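Local coordinates for protein ureidoglycolate hydrolase (Arabidopsis thaliana, PDB 4PXE) that hydrolyses (S)-ureidoglycolate to glyoxylate, ammonium and carbon dioxide in plant purine breakdown, working as a manganese-dependent homodimer of the peptidase M20 family, at residues 233-238 against 336-341; 140-145 against 166-171; 360-365 against 417-422; 218-223 against 366-371; 52-57 against 107-112. All coordinates share one frame; numbering follows the deposited sequence. Where two conformers were deposited one is given.

Interaction 1: 233-238 against 336-341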
# COMPACT_ATOMS: atom_id res chain seq x y z
N SER A 233 -2.63 11.38 -17.17
CA SER A 233 -2.17 10.50 -16.11
C SER A 233 -1.44 9.29 -16.69
O SER A 233 -1.73 8.85 -17.80
CB SER A 233 -3.32 10.06 -15.20
OG SER A 233 -4.12 9.08 -15.82
N LEU A 234 -0.48 8.80 -15.92
CA LEU A 234 0.40 7.72 -16.34
C LEU A 234 0.43 6.64 -15.26
O LEU A 234 0.37 6.95 -14.07
CB LEU A 234 1.83 8.25 -16.51
CG LEU A 234 2.09 9.61 -17.17
CD1 LEU A 234 3.56 9.96 -17.10
CD2 LEU A 234 1.63 9.56 -18.61
N LYS A 235 0.53 5.39 -15.69
CA LYS A 235 0.82 4.27 -14.79
C LYS A 235 2.16 3.68 -15.18
O LYS A 235 2.40 3.39 -16.35
CB LYS A 235 -0.23 3.18 -14.94
CG LYS A 235 -1.49 3.37 -14.12
CD LYS A 235 -2.11 2.02 -13.78
CE LYS A 235 -2.54 1.26 -15.04
NZ LYS A 235 -3.13 -0.07 -14.70
N VAL A 236 3.04 3.49 -14.20
CA VAL A 236 4.38 2.98 -14.45
C VAL A 236 4.70 1.86 -13.48
O VAL A 236 4.41 1.95 -12.28
CB VAL A 236 5.43 4.10 -14.30
CG1 VAL A 236 6.82 3.59 -14.63
CG2 VAL A 236 5.07 5.29 -15.20
N GLU A 237 5.27 0.78 -14.00
CA GLU A 237 5.77 -0.29 -13.14
C GLU A 237 7.20 -0.67 -13.49
O GLU A 237 7.58 -0.72 -14.66
CB GLU A 237 4.86 -1.52 -13.20
CG GLU A 237 3.44 -1.23 -12.72
CD GLU A 237 2.63 -2.48 -12.44
OE1 GLU A 237 3.00 -3.57 -12.94
OE2 GLU A 237 1.62 -2.37 -11.72
N PHE A 238 7.98 -0.92 -12.45
CA PHE A 238 9.33 -1.45 -12.59
C PHE A 238 9.38 -2.84 -11.96
O PHE A 238 8.72 -3.09 -10.95
CB PHE A 238 10.34 -0.57 -11.85
CG PHE A 238 10.51 0.81 -12.42
CD1 PHE A 238 11.26 1.02 -13.57
CD2 PHE A 238 9.96 1.90 -11.77
CE1 PHE A 238 11.45 2.29 -14.06
CE2 PHE A 238 10.14 3.18 -12.26
CZ PHE A 238 10.89 3.38 -13.41
N LEU A 336 11.42 -1.97 -17.20
CA LEU A 336 10.28 -1.07 -17.26
C LEU A 336 9.14 -1.92 -17.80
O LEU A 336 8.96 -2.04 -19.02
CB LEU A 336 10.57 0.12 -18.17
CG LEU A 336 9.46 1.15 -18.33
CD1 LEU A 336 8.96 1.69 -16.99
CD2 LEU A 336 9.95 2.29 -19.22
N SER A 337 8.39 -2.53 -16.89
CA SER A 337 7.40 -3.53 -17.26
C SER A 337 6.06 -2.93 -17.69
O SER A 337 5.27 -3.57 -18.38
CB SER A 337 7.20 -4.54 -16.13
OG SER A 337 6.82 -3.90 -14.93
N GLU A 338 5.81 -1.69 -17.29
CA GLU A 338 4.63 -0.98 -17.76
C GLU A 338 4.92 0.51 -17.83
O GLU A 338 5.45 1.09 -16.89
CB GLU A 338 3.44 -1.22 -16.83
CG GLU A 338 2.20 -0.42 -17.21
CD GLU A 338 0.99 -0.82 -16.41
OE1 GLU A 338 1.10 -0.91 -15.17
OE2 GLU A 338 -0.08 -1.04 -17.01
N PHE A 339 4.58 1.11 -18.96
CA PHE A 339 4.50 2.56 -19.07
C PHE A 339 3.25 2.86 -19.89
O PHE A 339 3.25 2.74 -21.12
CB PHE A 339 5.76 3.16 -19.71
CG PHE A 339 5.83 4.66 -19.57
CD1 PHE A 339 6.57 5.24 -18.56
CD2 PHE A 339 5.09 5.49 -20.41
CE1 PHE A 339 6.62 6.62 -18.41
CE2 PHE A 339 5.13 6.87 -20.26
CZ PHE A 339 5.89 7.43 -19.26
N LYS A 340 2.18 3.23 -19.19
CA LYS A 340 0.89 3.40 -19.82
C LYS A 340 0.41 4.83 -19.64
O LYS A 340 0.26 5.29 -18.51
CB LYS A 340 -0.14 2.44 -19.21
CG LYS A 340 -1.55 2.50 -19.81
CD LYS A 340 -2.52 1.62 -19.02
CE LYS A 340 -3.86 1.46 -19.71
NZ LYS A 340 -3.75 0.60 -20.93
N ILE A 341 0.18 5.53 -20.74
CA ILE A 341 -0.48 6.82 -20.67
C ILE A 341 -1.98 6.52 -20.61
O ILE A 341 -2.60 6.15 -21.61
CB ILE A 341 -0.13 7.70 -21.89
CG1 ILE A 341 1.38 7.93 -21.95
CG2 ILE A 341 -0.90 9.02 -21.82
CD1 ILE A 341 1.85 8.70 -23.17
O HOH W 1 4.26 -4.78 -14.69

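Interaction 2: 140-145 against 166-171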
# COMPACT_ATOMS: atom_id res chain seq x y z
N THR A 140 -10.42 7.19 -8.77
CA THR A 140 -10.02 6.32 -7.66
C THR A 140 -10.11 4.81 -7.93
O THR A 140 -9.16 4.07 -7.66
CB THR A 140 -10.86 6.62 -6.41
OG1 THR A 140 -10.83 8.03 -6.16
CG2 THR A 140 -10.32 5.88 -5.18
N ARG A 141 -11.26 4.36 -8.43
CA ARG A 141 -11.48 2.92 -8.48
C ARG A 141 -10.81 2.24 -9.67
O ARG A 141 -10.12 1.23 -9.48
CB ARG A 141 -12.97 2.58 -8.47
CG ARG A 141 -13.19 1.08 -8.35
CD ARG A 141 -14.58 0.72 -7.84
NE ARG A 141 -14.64 -0.71 -7.57
CZ ARG A 141 -15.65 -1.35 -7.00
NH1 ARG A 141 -16.75 -0.69 -6.63
NH2 ARG A 141 -15.56 -2.66 -6.80
N PHE A 142 -11.01 2.77 -10.86
CA PHE A 142 -10.52 2.14 -12.09
C PHE A 142 -9.40 2.90 -12.78
O PHE A 142 -8.93 2.48 -13.84
CB PHE A 142 -11.68 1.88 -13.06
CG PHE A 142 -12.77 1.02 -12.49
CD1 PHE A 142 -12.56 -0.34 -12.30
CD2 PHE A 142 -14.01 1.56 -12.16
CE1 PHE A 142 -13.54 -1.14 -11.77
CE2 PHE A 142 -15.00 0.76 -11.62
CZ PHE A 142 -14.77 -0.59 -11.43
N GLY A 143 -8.96 4.02 -12.20
CA GLY A 143 -7.91 4.82 -12.82
C GLY A 143 -8.44 5.72 -13.93
O GLY A 143 -7.67 6.39 -14.63
N ILE A 144 -9.76 5.72 -14.09
CA ILE A 144 -10.43 6.46 -15.16
C ILE A 144 -11.19 7.65 -14.57
O ILE A 144 -12.14 7.46 -13.80
CB ILE A 144 -11.43 5.55 -15.90
CG1 ILE A 144 -10.70 4.34 -16.51
CG2 ILE A 144 -12.17 6.33 -16.98
CD1 ILE A 144 -11.63 3.18 -16.82
N SER A 145 -10.76 8.86 -14.90
CA SER A 145 -11.48 10.06 -14.46
C SER A 145 -12.68 10.28 -15.37
O SER A 145 -12.72 9.77 -16.49
CB SER A 145 -10.57 11.28 -14.52
OG SER A 145 -10.18 11.54 -15.87
N VAL A 166 -11.20 -3.60 -18.21
CA VAL A 166 -11.07 -2.75 -17.02
C VAL A 166 -11.42 -3.47 -15.72
O VAL A 166 -12.49 -4.06 -15.59
CB VAL A 166 -11.91 -1.47 -17.16
CG1 VAL A 166 -11.94 -0.71 -15.83
CG2 VAL A 166 -11.36 -0.60 -18.26
N VAL A 167 -10.48 -3.42 -14.78
CA VAL A 167 -10.66 -3.97 -13.43
C VAL A 167 -10.12 -2.97 -12.40
O VAL A 167 -9.33 -2.09 -12.75
CB VAL A 167 -9.90 -5.31 -13.23
CG1 VAL A 167 -10.43 -6.40 -14.16
CG2 VAL A 167 -8.39 -5.10 -13.44
N ASP A 168 -10.53 -3.11 -11.15
CA ASP A 168 -9.99 -2.25 -10.10
C ASP A 168 -8.76 -2.86 -9.43
O ASP A 168 -8.25 -3.88 -9.89
CB ASP A 168 -11.07 -1.82 -9.07
CG ASP A 168 -11.59 -2.97 -8.22
OD1 ASP A 168 -12.67 -2.79 -7.62
OD2 ASP A 168 -10.93 -4.02 -8.12
N GLY A 169 -8.29 -2.22 -8.36
CA GLY A 169 -7.08 -2.67 -7.68
C GLY A 169 -7.21 -4.02 -7.01
O GLY A 169 -6.20 -4.66 -6.68
N GLN A 170 -8.45 -4.48 -6.82
CA GLN A 170 -8.69 -5.78 -6.20
C GLN A 170 -9.15 -6.79 -7.24
O GLN A 170 -9.73 -7.82 -6.91
CB GLN A 170 -9.72 -5.67 -5.07
CG GLN A 170 -9.22 -4.93 -3.82
CD GLN A 170 -9.07 -3.43 -4.03
OE1 GLN A 170 -10.03 -2.75 -4.41
NE2 GLN A 170 -7.87 -2.91 -3.80
N ASN A 171 -8.89 -6.46 -8.51
CA ASN A 171 -9.25 -7.30 -9.65
C ASN A 171 -10.75 -7.51 -9.85
O ASN A 171 -11.17 -8.47 -10.49
CB ASN A 171 -8.51 -8.65 -9.59
CG ASN A 171 -7.03 -8.51 -9.86
OD1 ASN A 171 -6.60 -7.65 -10.65
ND2 ASN A 171 -6.22 -9.35 -9.22
O HOH W 2 -9.10 0.28 -7.14

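Interaction 3: 360-365 against 417-422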
# COMPACT_ATOMS: atom_id res chain seq x y z
N GLU A 360 -23.58 38.17 -16.91
CA GLU A 360 -24.79 38.98 -16.81
C GLU A 360 -25.59 38.62 -15.57
O GLU A 360 -26.07 39.50 -14.86
CB GLU A 360 -25.65 38.87 -18.07
CG GLU A 360 -25.04 39.60 -19.26
CD GLU A 360 -25.69 39.26 -20.59
OE1 GLU A 360 -26.61 38.41 -20.64
OE2 GLU A 360 -25.25 39.85 -21.60
N ALA A 361 -25.74 37.32 -15.32
CA ALA A 361 -26.48 36.86 -14.15
C ALA A 361 -25.83 37.34 -12.86
O ALA A 361 -26.51 37.86 -11.97
CB ALA A 361 -26.62 35.35 -14.16
N ALA A 362 -24.51 37.18 -12.75
CA ALA A 362 -23.80 37.67 -11.56
C ALA A 362 -23.98 39.18 -11.37
O ALA A 362 -24.25 39.64 -10.26
CB ALA A 362 -22.31 37.29 -11.64
N THR A 363 -23.86 39.94 -12.45
CA THR A 363 -24.09 41.38 -12.39
C THR A 363 -25.51 41.74 -11.94
O THR A 363 -25.70 42.61 -11.08
CB THR A 363 -23.77 42.03 -13.75
OG1 THR A 363 -22.41 41.75 -14.10
CG2 THR A 363 -23.97 43.54 -13.68
N GLU A 364 -26.51 41.06 -12.50
CA GLU A 364 -27.91 41.31 -12.11
C GLU A 364 -28.17 41.01 -10.65
O GLU A 364 -29.09 41.57 -10.04
CB GLU A 364 -28.86 40.51 -13.00
CG GLU A 364 -28.91 41.03 -14.42
CD GLU A 364 -29.75 40.17 -15.33
OE1 GLU A 364 -30.70 39.52 -14.84
OE2 GLU A 364 -29.46 40.15 -16.55
N LEU A 365 -27.37 40.11 -10.08
CA LEU A 365 -27.53 39.71 -8.68
C LEU A 365 -26.64 40.53 -7.75
O LEU A 365 -26.54 40.23 -6.55
CB LEU A 365 -27.21 38.22 -8.52
CG LEU A 365 -28.27 37.30 -9.12
CD1 LEU A 365 -27.71 35.89 -9.34
CD2 LEU A 365 -29.50 37.26 -8.22
N VAL A 417 -25.55 29.20 -6.22
CA VAL A 417 -26.87 28.67 -6.58
C VAL A 417 -27.73 29.73 -7.26
O VAL A 417 -28.41 29.44 -8.25
CB VAL A 417 -27.60 28.08 -5.34
CG1 VAL A 417 -29.07 27.79 -5.65
CG2 VAL A 417 -26.89 26.81 -4.85
N LYS A 418 -27.68 30.97 -6.78
CA LYS A 418 -28.45 32.03 -7.41
C LYS A 418 -27.97 32.30 -8.83
O LYS A 418 -28.79 32.46 -9.73
CB LYS A 418 -28.38 33.32 -6.59
CG LYS A 418 -29.15 33.26 -5.28
CD LYS A 418 -28.92 34.53 -4.49
CE LYS A 418 -29.64 34.49 -3.17
NZ LYS A 418 -29.21 35.62 -2.29
N VAL A 419 -26.66 32.36 -9.03
CA VAL A 419 -26.12 32.55 -10.38
C VAL A 419 -26.51 31.38 -11.28
O VAL A 419 -26.90 31.58 -12.43
CB VAL A 419 -24.60 32.75 -10.36
CG1 VAL A 419 -24.04 32.77 -11.79
CG2 VAL A 419 -24.24 34.03 -9.61
N LEU A 420 -26.44 30.17 -10.75
CA LEU A 420 -26.86 29.00 -11.51
C LEU A 420 -28.34 29.06 -11.90
O LEU A 420 -28.68 28.83 -13.06
CB LEU A 420 -26.57 27.72 -10.73
CG LEU A 420 -26.96 26.42 -11.44
CD1 LEU A 420 -26.22 26.28 -12.77
CD2 LEU A 420 -26.67 25.22 -10.54
N SER A 421 -29.20 29.39 -10.93
CA SER A 421 -30.63 29.52 -11.19
C SER A 421 -30.91 30.53 -12.30
O SER A 421 -31.69 30.27 -13.23
CB SER A 421 -31.34 29.99 -9.92
OG SER A 421 -31.28 29.01 -8.89
N LEU A 422 -30.29 31.70 -12.18
CA LEU A 422 -30.59 32.79 -13.11
C LEU A 422 -30.00 32.50 -14.49
O LEU A 422 -30.61 32.83 -15.50
CB LEU A 422 -30.06 34.11 -12.53
CG LEU A 422 -30.45 35.39 -13.27
CD1 LEU A 422 -31.97 35.46 -13.52
CD2 LEU A 422 -29.98 36.57 -12.46

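Interaction 4: 218-223 against 366-371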
# COMPACT_ATOMS: atom_id res chain seq x y z
N GLU A 218 -9.14 37.82 -3.46
CA GLU A 218 -9.51 39.06 -4.14
C GLU A 218 -10.84 39.64 -3.64
O GLU A 218 -11.25 40.72 -4.07
CB GLU A 218 -9.51 38.86 -5.66
CG GLU A 218 -8.10 38.53 -6.12
CD GLU A 218 -7.93 38.35 -7.61
OE1 GLU A 218 -8.87 38.61 -8.38
OE2 GLU A 218 -6.81 37.93 -8.00
N GLY A 219 -11.50 38.93 -2.73
CA GLY A 219 -12.77 39.37 -2.19
C GLY A 219 -13.94 39.31 -3.15
O GLY A 219 -14.88 40.10 -3.06
N LEU A 220 -13.90 38.34 -4.06
CA LEU A 220 -14.91 38.24 -5.12
C LEU A 220 -15.87 37.09 -4.88
O LEU A 220 -15.51 36.10 -4.23
CB LEU A 220 -14.23 38.06 -6.48
CG LEU A 220 -13.26 39.16 -6.90
CD1 LEU A 220 -12.49 38.73 -8.15
CD2 LEU A 220 -14.02 40.46 -7.15
N ASP A 221 -17.08 37.21 -5.41
CA ASP A 221 -18.13 36.22 -5.16
C ASP A 221 -18.15 35.05 -6.12
O ASP A 221 -18.51 33.93 -5.73
CB ASP A 221 -19.51 36.89 -5.23
CG ASP A 221 -19.68 38.01 -4.22
OD1 ASP A 221 -19.32 37.80 -3.04
OD2 ASP A 221 -20.16 39.09 -4.61
N ILE A 222 -17.82 35.31 -7.38
CA ILE A 222 -18.08 34.36 -8.46
C ILE A 222 -16.94 34.33 -9.46
O ILE A 222 -16.45 35.37 -9.88
CB ILE A 222 -19.38 34.75 -9.23
CG1 ILE A 222 -20.61 34.65 -8.33
CG2 ILE A 222 -19.56 33.89 -10.48
CD1 ILE A 222 -20.97 33.23 -7.91
N GLY A 223 -16.50 33.13 -9.83
CA GLY A 223 -15.59 32.97 -10.94
C GLY A 223 -16.32 32.49 -12.18
O GLY A 223 -17.06 31.51 -12.14
N ASN A 366 -25.97 41.53 -8.31
CA ASN A 366 -25.07 42.40 -7.55
C ASN A 366 -23.92 41.62 -6.93
O ASN A 366 -23.47 41.92 -5.82
CB ASN A 366 -25.83 43.19 -6.47
CG ASN A 366 -26.91 44.07 -7.06
OD1 ASN A 366 -28.09 43.95 -6.72
ND2 ASN A 366 -26.52 44.96 -7.95
N LEU A 367 -23.44 40.61 -7.65
CA LEU A 367 -22.33 39.78 -7.20
C LEU A 367 -21.08 40.12 -7.99
O LEU A 367 -21.13 40.26 -9.21
CB LEU A 367 -22.66 38.30 -7.37
CG LEU A 367 -23.83 37.78 -6.53
CD1 LEU A 367 -24.21 36.38 -6.93
CD2 LEU A 367 -23.49 37.84 -5.04
N SER A 368 -19.96 40.26 -7.30
CA SER A 368 -18.70 40.55 -7.97
C SER A 368 -18.15 39.28 -8.62
O SER A 368 -18.39 38.17 -8.13
CB SER A 368 -17.69 41.12 -6.99
OG SER A 368 -17.42 40.18 -5.96
N HIS A 369 -17.42 39.44 -9.72
CA HIS A 369 -16.95 38.27 -10.46
C HIS A 369 -15.72 38.59 -11.28
O HIS A 369 -15.42 39.75 -11.55
CB HIS A 369 -18.06 37.73 -11.36
CG HIS A 369 -18.74 38.78 -12.18
ND1 HIS A 369 -18.39 39.04 -13.49
CD2 HIS A 369 -19.72 39.65 -11.86
CE1 HIS A 369 -19.15 40.02 -13.95
NE2 HIS A 369 -19.97 40.40 -12.99
N LYS A 370 -14.98 37.54 -11.65
CA LYS A 370 -13.88 37.69 -12.59
C LYS A 370 -13.82 36.47 -13.49
O LYS A 370 -14.38 35.42 -13.17
CB LYS A 370 -12.55 37.86 -11.86
CG LYS A 370 -11.99 36.57 -11.29
CD LYS A 370 -10.63 36.76 -10.63
CE LYS A 370 -9.57 37.16 -11.63
NZ LYS A 370 -8.23 37.31 -11.00
N MET A 371 -13.14 36.62 -14.62
CA MET A 371 -12.88 35.53 -15.53
C MET A 371 -11.68 34.76 -15.03
O MET A 371 -10.68 35.36 -14.62
CB MET A 371 -12.55 36.08 -16.92
CG MET A 371 -13.64 36.95 -17.52
SD MET A 371 -15.11 35.98 -17.86
CE MET A 371 -16.19 37.24 -18.54
O HOH W 3 -17.66 40.64 -3.20

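Interaction 5: 52-57 against 107-112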
# COMPACT_ATOMS: atom_id res chain seq x y z
N ARG A 52 -29.01 7.25 -3.71
CA ARG A 52 -30.39 7.17 -3.27
C ARG A 52 -30.83 8.48 -2.62
O ARG A 52 -31.95 8.95 -2.85
CB ARG A 52 -30.59 5.99 -2.32
CG ARG A 52 -30.37 4.63 -3.00
CD ARG A 52 -30.34 3.49 -2.01
NE ARG A 52 -31.54 3.42 -1.19
CZ ARG A 52 -32.64 2.74 -1.52
NH1 ARG A 52 -32.69 2.07 -2.65
NH2 ARG A 52 -33.69 2.74 -0.70
N TYR A 53 -29.94 9.08 -1.83
CA TYR A 53 -30.22 10.35 -1.17
C TYR A 53 -30.49 11.43 -2.21
O TYR A 53 -31.47 12.17 -2.11
CB TYR A 53 -29.03 10.73 -0.28
CG TYR A 53 -29.21 12.00 0.53
CD1 TYR A 53 -28.91 13.24 -0.02
CD2 TYR A 53 -29.65 11.96 1.84
CE1 TYR A 53 -29.06 14.41 0.71
CE2 TYR A 53 -29.80 13.12 2.59
CZ TYR A 53 -29.50 14.34 2.01
OH TYR A 53 -29.65 15.50 2.74
N VAL A 54 -29.65 11.49 -3.24
CA VAL A 54 -29.81 12.47 -4.30
C VAL A 54 -31.08 12.24 -5.14
O VAL A 54 -31.82 13.17 -5.45
CB VAL A 54 -28.56 12.53 -5.22
CG1 VAL A 54 -28.83 13.40 -6.43
CG2 VAL A 54 -27.36 13.08 -4.43
N LYS A 55 -31.33 10.98 -5.51
CA LYS A 55 -32.54 10.66 -6.27
C LYS A 55 -33.81 11.04 -5.50
O LYS A 55 -34.77 11.52 -6.10
CB LYS A 55 -32.54 9.18 -6.68
CG LYS A 55 -31.64 8.91 -7.89
CD LYS A 55 -31.67 7.45 -8.35
CE LYS A 55 -30.86 6.56 -7.42
NZ LYS A 55 -30.93 5.11 -7.84
N ASN A 56 -33.79 10.85 -4.18
CA ASN A 56 -34.91 11.26 -3.33
C ASN A 56 -35.13 12.77 -3.40
O ASN A 56 -36.26 13.24 -3.58
CB ASN A 56 -34.69 10.79 -1.89
CG ASN A 56 -35.82 11.18 -0.97
OD1 ASN A 56 -35.65 12.01 -0.08
ND2 ASN A 56 -36.99 10.59 -1.18
N LEU A 57 -34.05 13.54 -3.31
CA LEU A 57 -34.16 14.99 -3.45
C LEU A 57 -34.67 15.43 -4.82
O LEU A 57 -35.45 16.36 -4.94
CB LEU A 57 -32.82 15.67 -3.14
CG LEU A 57 -32.33 15.58 -1.70
CD1 LEU A 57 -31.04 16.37 -1.54
CD2 LEU A 57 -33.39 16.10 -0.75
N GLY A 107 -22.22 21.19 -6.71
CA GLY A 107 -22.86 21.30 -8.01
C GLY A 107 -24.00 20.32 -8.24
O GLY A 107 -24.75 20.47 -9.22
N VAL A 108 -24.15 19.33 -7.37
CA VAL A 108 -25.28 18.40 -7.45
C VAL A 108 -26.42 18.87 -6.53
O VAL A 108 -27.54 19.16 -6.99
CB VAL A 108 -24.87 16.96 -7.10
CG1 VAL A 108 -26.10 16.04 -7.10
CG2 VAL A 108 -23.83 16.43 -8.09
N LEU A 109 -26.14 18.98 -5.23
CA LEU A 109 -27.13 19.51 -4.30
C LEU A 109 -27.50 20.95 -4.62
O LEU A 109 -28.66 21.35 -4.49
CB LEU A 109 -26.65 19.39 -2.85
CG LEU A 109 -26.41 17.96 -2.36
CD1 LEU A 109 -25.95 17.94 -0.91
CD2 LEU A 109 -27.65 17.12 -2.51
N GLY A 110 -26.52 21.72 -5.08
CA GLY A 110 -26.77 23.10 -5.44
C GLY A 110 -27.62 23.22 -6.70
O GLY A 110 -28.40 24.16 -6.83
N ALA A 111 -27.50 22.26 -7.61
CA ALA A 111 -28.33 22.27 -8.82
C ALA A 111 -29.78 21.96 -8.45
O ALA A 111 -30.71 22.57 -8.99
CB ALA A 111 -27.82 21.29 -9.85
N ILE A 112 -29.97 21.01 -7.55
CA ILE A 112 -31.31 20.69 -7.07
C ILE A 112 -31.91 21.90 -6.36
O ILE A 112 -33.06 22.27 -6.59
CB ILE A 112 -31.33 19.43 -6.18
CG1 ILE A 112 -30.83 18.22 -6.98
CG2 ILE A 112 -32.74 19.17 -5.64
CD1 ILE A 112 -30.63 16.96 -6.16

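Interaction 1: 233-238 against 336-341
V236 and F339 face each other across an antiparallel pair of strands interrupted by a classic beta bulge, within the region that mediates dimerization. Their side chains lie alongside each other and point the same way, CG2 of V236 resting 3.7 Å from CD1 of F339. L234 is set beside I341 in the same manner, CD2 to CG1 3.7 Å. L336 instead slants over, bringing its CD1 to 3.7 Å from V236 CG1 and against the F238 ring. Helices 256-272 and 311-332 cover this apolar face.

The opposite face is charged. E237 and E338 cross at a slant with their carboxylate planes turned 76° apart, and E237 OE2 stands 3.8 Å from E338 OE1. This closeness of like charges is probably eased by H301, hydrogen-bonded to E237 OE2, and by a long salt bridge of 3.9 Å from K235 NZ to E338 OE2. With an alanine at E237, H301 would probably lose its acceptor, and the water shared with S337 OG would lose its carboxylate partner. The bulge converges on one carbonyl: E237 O accepts from S337 N at 3.0 Å and, weakly, from E338 N at 3.3 Å.

Interaction 2: 140-145 against 166-171
R141 reaches D168 because its chi1 of -173° starts a chain that stays extended from CG to NE, while a chi1 of 68° tucks the D168 carboxylate between its own backbone N and carbonyl carbon. The guanidinium then takes the acid side-on, both nitrogens on one oxygen: R141 NE lies 2.9 Å from D168 OD1 on its anti lone pair, and R141 NH2 reaches the same OD1 at 3.0 Å from nearly straight ahead. The two planes are only 14° apart. The other oxygen shapes the loop. D168 opens a type I beta turn and an Asx turn, in which Q170 N donates to D168 OD2 over 2.8 Å from above the carboxylate plane. A leucine in place of R141 would probably leave D168 OD1 without its counter-charge and the backbone O of L42, gripped by R141 NH1, without that donor.

CG of R141 also sits 3.7 Å above the F142 ring, over its centre, while the ring edge meets the backbone of V167. F142 CD1 touches V166 CG1 at 3.6 Å, and I144 CD1 meets V166 CG1 tip to tip at 4.0 Å. A water donates to R141 O and accepts from G169 N, joining the loops.

Interaction 3: 360-365 against 417-422
L365 and L422 make the main apolar contact between helices 352-364 and 410-429, whose short segments cross at 121° with axes 8.9 Å apart. The leucines meet tip to tip, L365 CG being 3.8 Å from L422 CD2. L422 has its CG anti to the backbone N (chi1 -172°), which carries the branch across to the first helix, where CG also lies 3.9 Å from A361 CB. L365, just past the helical residues, sends CD1 to the preceding turn of helix 410-429, to 3.9 Å from V419 CG2. A362 CB lies 4.3 Å from V419 CG2.

A second kind of contact sets methyl groups against backbone. L365 CD1 lies 3.6 Å from K418 O, and L422 CD2 lies 3.7 Å from A361 O. L422 CD2 also brushes the carboxylate of E364, which is salt-bridged to K426 further along the second helix.

No hydrogen bond joins the two segments. S421 OG donates to V417 O at 3.0 Å from above the carbonyl plane, and that oxygen also takes the helical bond from S421 N. V419 and L420 pack on I392 of strand 389-394, which sets helix 410-429 against the sheet of the M20 catalytic domain. Between the segments the crossing rests on apolar packing, with the E364-K426 salt bridge the polar tie beside it.

Interaction 4: 218-223 against 366-371
D221 and S368 hold each other through reciprocal bonds. S368 N donates to D221 OD2 at 2.9 Å, meeting it on the anti side and 23° out of the carboxylate plane, while D221 N donates to S368 OG at 3.0 Å. That hydroxyl is in place because S368 keeps OG between its backbone N and carbonyl carbon (chi1 61°), which puts it within bonding distance of D221 N. S368 O takes weak bonds from D221 N and I222 N. Next to this pair, K370 folds over L220, its CD 3.7 Å from L220 CD1, and a bend at chi3 delivers NZ to the E218 carboxylate. NZ meets E218 OE1 at 3.0 Å on the syn side, the two chains crossing at about a right angle.

These grips open a parallel strand pairing, I222 beside H369 and G223 beside K370, in which K370 N donates to I222 O over 3.2 Å, nearly along the C=O axis. Both strands follow a helix closed by a Schellman motif, with G219 and N366 at the positive-phi positions. A water donates to G219 O at 2.8 Å and lies 2.8 Å from S368 OG, tying one of those helix ends to the serine. Further out, H369 NE2 is hydrogen-bonded to T363 OG1 on helix 352-364, and I222 and L367 both pack on V419 of helix 410-429.

Interaction 5: 52-57 against 107-112
L57 and L109 meet between helices 45-60 and 105-120, which run almost parallel, their segments 15° apart in direction and 10.8 Å apart in axis. Both leucines turn CG away from the carbonyl carbon, beside the backbone N, and are extended at chi2. The two chains slant past each other until L57 CD1 is 3.6 Å from L109 CD2.

V54 works differently. Its chi1 of 172° puts CG1 anti to the backbone N, and that single methyl serves two residues one helical turn apart: V108 CG1 at 3.9 Å and I112 CD1 at 4.0 Å. V54 and V108 cross at about a right angle, each presenting its CG1. I112 is extended (chi2 172°), so CD1 reaches both V54 CG1 and L57 CB, the latter 3.9 Å away. Y53 contributes an edge, its CE1 lying 4.4 Å from L109 CD2 near the ring plane, while its hydroxyl is hydrogen-bonded to E26.

The contact consists of aliphatic and aromatic carbon, without a hydrogen bond between the segments: two helices packed together on a sheet, as in the alpha/beta catalytic domain of the M20 family. Helix 17-28 covers one margin, touching Y53, L57 and L109. On the sheet side V54 and V108 rest on L133, and I112 on I131, of strand 129-133, while V108 also reaches S91 at the end of strand 86-91, close to the metal ligand H92.

Overall arrangement
Along the chain, interaction 5 closes first, then interaction 2; interaction 4 spans a long loop with interaction 1 nested inside it, and interaction 3 alternates with interaction 4. Interactions 3 and 4 are neighbours, centres about 11 Å apart, because helix 352-364 leads directly into strand 369-374. Interaction 3 also touches interaction 5 through helices 410-429 and 105-120, about 20 Å between centres, so interaction 3 bridges interactions 4 and 5, which do not touch. Interaction 1 lies about 42 Å from interaction 4 (centres), yet both use strand 222-239, which links interaction 4 to the dimerization region. Interaction 2, about 15 Å from interaction 1 between centres, lies on the same side of the chain's centre.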